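5-oxopent-3-ene-1,2,5-tricarboxylate decarboxylase (Exiguobacterium antarcticum B7, PDB 6IYM) belongs to the fumarylacetoacetate hydrolase family and carries a magnesium ion, as expected of a metal-dependent enzyme of that fold. Local coordinates at residues A[13-18]-A[26-31]. Residues are numbered along the deposited sequence; the frame is centred on the assembly and turned at random.
Sequences RARIGV and DVTPQV
R15, at the partly exposed end of the contact, reaches across to D26 in a salt bridge: NE donates to D26 OD2 (2.6 Å), meeting the syn side of the carboxylate, while NH2 adds only weak bonds. A bend at chi3 (73°) turns the guanidinium so that D26 lies at its edge and T28 CB sits over one face. The two planar groups are nonetheless inclined 59° to each other. D26 also closes the start of helix 28-31, its OD1 accepting both from T28 N (3.0 Å, 164°) and from T28 OG1. T28 OG1 in turn accepts from I16 N (3.0 Å), and V27 N donates to I16 O, one of the bonds flanking the antiparallel non-hydrogen-bonded pair G17 and D26, where strands 13-20 and 23-26 meet. Packing is tightest between buried V18 and V27, whose CG1 atoms lie 3.4 Å apart, closer than usual for two methyls. V27 CG2 rests on I16 CG2, and V31 CG2 is met more loosely by I16 CD1 (4.4 Å). Toward solvent, R15 NH2 lies near the exposed P29. F8 of strand 4-10 touches both R15 and D26. One carboxylate thus serves strand and helix together, and the arginine beside it probably favours its ionised form.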
loop_
_atom_site.group_PDB
_atom_site.type_symbol
_atom_site.label_atom_id
_atom_site.label_comp_id
_atom_site.label_asym_id
_atom_site.label_seq_id
_atom_site.Cartn_x
_atom_site.Cartn_y
_atom_site.Cartn_z
ATOM N N ARG A 13 24.419 -10.153 -5.020
ATOM C CA ARG A 13 24.332 -8.663 -4.938
ATOM C C ARG A 13 23.806 -8.029 -6.237
ATOM O O ARG A 13 24.331 -8.318 -7.338
ATOM C CB ARG A 13 25.693 -8.065 -4.571
ATOM C CG ARG A 13 25.955 -8.079 -3.072
ATOM C CD ARG A 13 27.198 -7.327 -2.645
ATOM N NE ARG A 13 28.413 -8.009 -3.066
ATOM C CZ ARG A 13 29.227 -7.584 -4.020
ATOM N NH1 ARG A 13 28.966 -6.461 -4.670
ATOM N NH2 ARG A 13 30.310 -8.282 -4.319
ATOM N N ALA A 14 22.843 -7.119 -6.078
ATOM C CA ALA A 14 22.109 -6.431 -7.159
ATOM C C ALA A 14 23.088 -5.664 -8.051
ATOM O O ALA A 14 23.976 -5.005 -7.506
ATOM C CB ALA A 14 21.078 -5.509 -6.551
ATOM N N ARG A 15 22.905 -5.762 -9.373
ATOM C CA ARG A 15 23.493 -4.862 -10.402
ATOM C C ARG A 15 22.384 -4.440 -11.374
ATOM O O ARG A 15 21.296 -5.021 -11.302
ATOM C CB ARG A 15 24.654 -5.548 -11.129
ATOM C CG ARG A 15 25.927 -5.629 -10.298
ATOM C CD ARG A 15 27.146 -6.056 -11.097
ATOM N NE ARG A 15 27.647 -5.014 -11.984
ATOM C CZ ARG A 15 28.355 -3.946 -11.604
ATOM N NH1 ARG A 15 28.648 -3.753 -10.328
ATOM N NH2 ARG A 15 28.768 -3.069 -12.508
ATOM N N ILE A 16 22.649 -3.466 -12.247
ATOM C CA ILE A 16 21.653 -2.922 -13.212
ATOM C C ILE A 16 22.159 -3.224 -14.621
ATOM O O ILE A 16 23.375 -3.075 -14.883
ATOM C CB ILE A 16 21.403 -1.413 -13.009
ATOM C CG1 ILE A 16 20.677 -1.124 -11.698
ATOM C CG2 ILE A 16 20.655 -0.809 -14.190
ATOM C CD1 ILE A 16 20.726 0.337 -11.303
ATOM N N GLY A 17 21.231 -3.597 -15.494
ATOM C CA GLY A 17 21.513 -3.968 -16.887
ATOM C C GLY A 17 20.457 -3.374 -17.776
ATOM O O GLY A 17 19.361 -3.052 -17.242
ATOM N N VAL A 18 20.797 -3.188 -19.054
ATOM C CA VAL A 18 19.864 -2.742 -20.125
ATOM C C VAL A 18 19.946 -3.737 -21.281
ATOM O O VAL A 18 20.794 -4.656 -21.229
ATOM C CB VAL A 18 20.148 -1.304 -20.595
ATOM C CG1 VAL A 18 20.343 -0.369 -19.415
ATOM C CG2 VAL A 18 21.328 -1.231 -21.548
ATOM N N ASP A 26 25.849 -4.546 -18.987
ATOM C CA ASP A 26 25.863 -4.071 -17.577
ATOM C C ASP A 26 26.190 -2.568 -17.581
ATOM O O ASP A 26 27.314 -2.212 -17.957
ATOM C CB ASP A 26 26.843 -4.903 -16.746
ATOM C CG ASP A 26 27.060 -4.372 -15.344
ATOM O OD1 ASP A 26 26.562 -3.260 -15.057
ATOM O OD2 ASP A 26 27.727 -5.079 -14.552
ATOM N N VAL A 27 25.242 -1.717 -17.179
ATOM C CA VAL A 27 25.337 -0.230 -17.301
ATOM C C VAL A 27 25.593 0.402 -15.933
ATOM O O VAL A 27 25.613 1.646 -15.861
ATOM C CB VAL A 27 24.066 0.392 -17.909
ATOM C CG1 VAL A 27 23.776 -0.162 -19.292
ATOM C CG2 VAL A 27 22.863 0.241 -16.986
ATOM N N THR A 28 25.775 -0.395 -14.884
ATOM C CA THR A 28 25.820 0.126 -13.491
ATOM C C THR A 28 26.786 1.310 -13.426
ATOM O O THR A 28 26.411 2.356 -12.897
ATOM C CB THR A 28 26.121 -1.016 -12.512
ATOM O OG1 THR A 28 25.286 -2.100 -12.922
ATOM C CG2 THR A 28 25.884 -0.669 -11.059
ATOM N N PRO A 29 28.043 1.189 -13.937
ATOM C CA PRO A 29 29.020 2.278 -13.875
ATOM C C PRO A 29 28.538 3.633 -14.415
ATOM O O PRO A 29 28.699 4.612 -13.705
ATOM C CB PRO A 29 30.194 1.754 -14.721
ATOM C CG PRO A 29 30.126 0.252 -14.541
ATOM C CD PRO A 29 28.635 -0.033 -14.512
ATOM N N GLN A 30 27.965 3.690 -15.620
ATOM C CA GLN A 30 27.540 4.989 -16.228
ATOM C C GLN A 30 26.426 5.637 -15.398
ATOM O O GLN A 30 26.402 6.880 -15.359
ATOM C CB GLN A 30 27.050 4.855 -17.671
ATOM C CG GLN A 30 28.148 4.975 -18.717
ATOM C CD GLN A 30 28.433 3.642 -19.362
ATOM O OE1 GLN A 30 28.707 2.652 -18.680
ATOM N NE2 GLN A 30 28.350 3.608 -20.686
ATOM N N VAL A 31 25.547 4.840 -14.774
ATOM C CA VAL A 31 24.302 5.329 -14.098
ATOM C C VAL A 31 24.547 5.521 -12.587
ATOM O O VAL A 31 23.694 6.163 -11.946
ATOM C CB VAL A 31 23.088 4.418 -14.395
ATOM C CG1 VAL A 31 22.865 4.247 -15.886
ATOM C CG2 VAL A 31 23.175 3.060 -13.726
#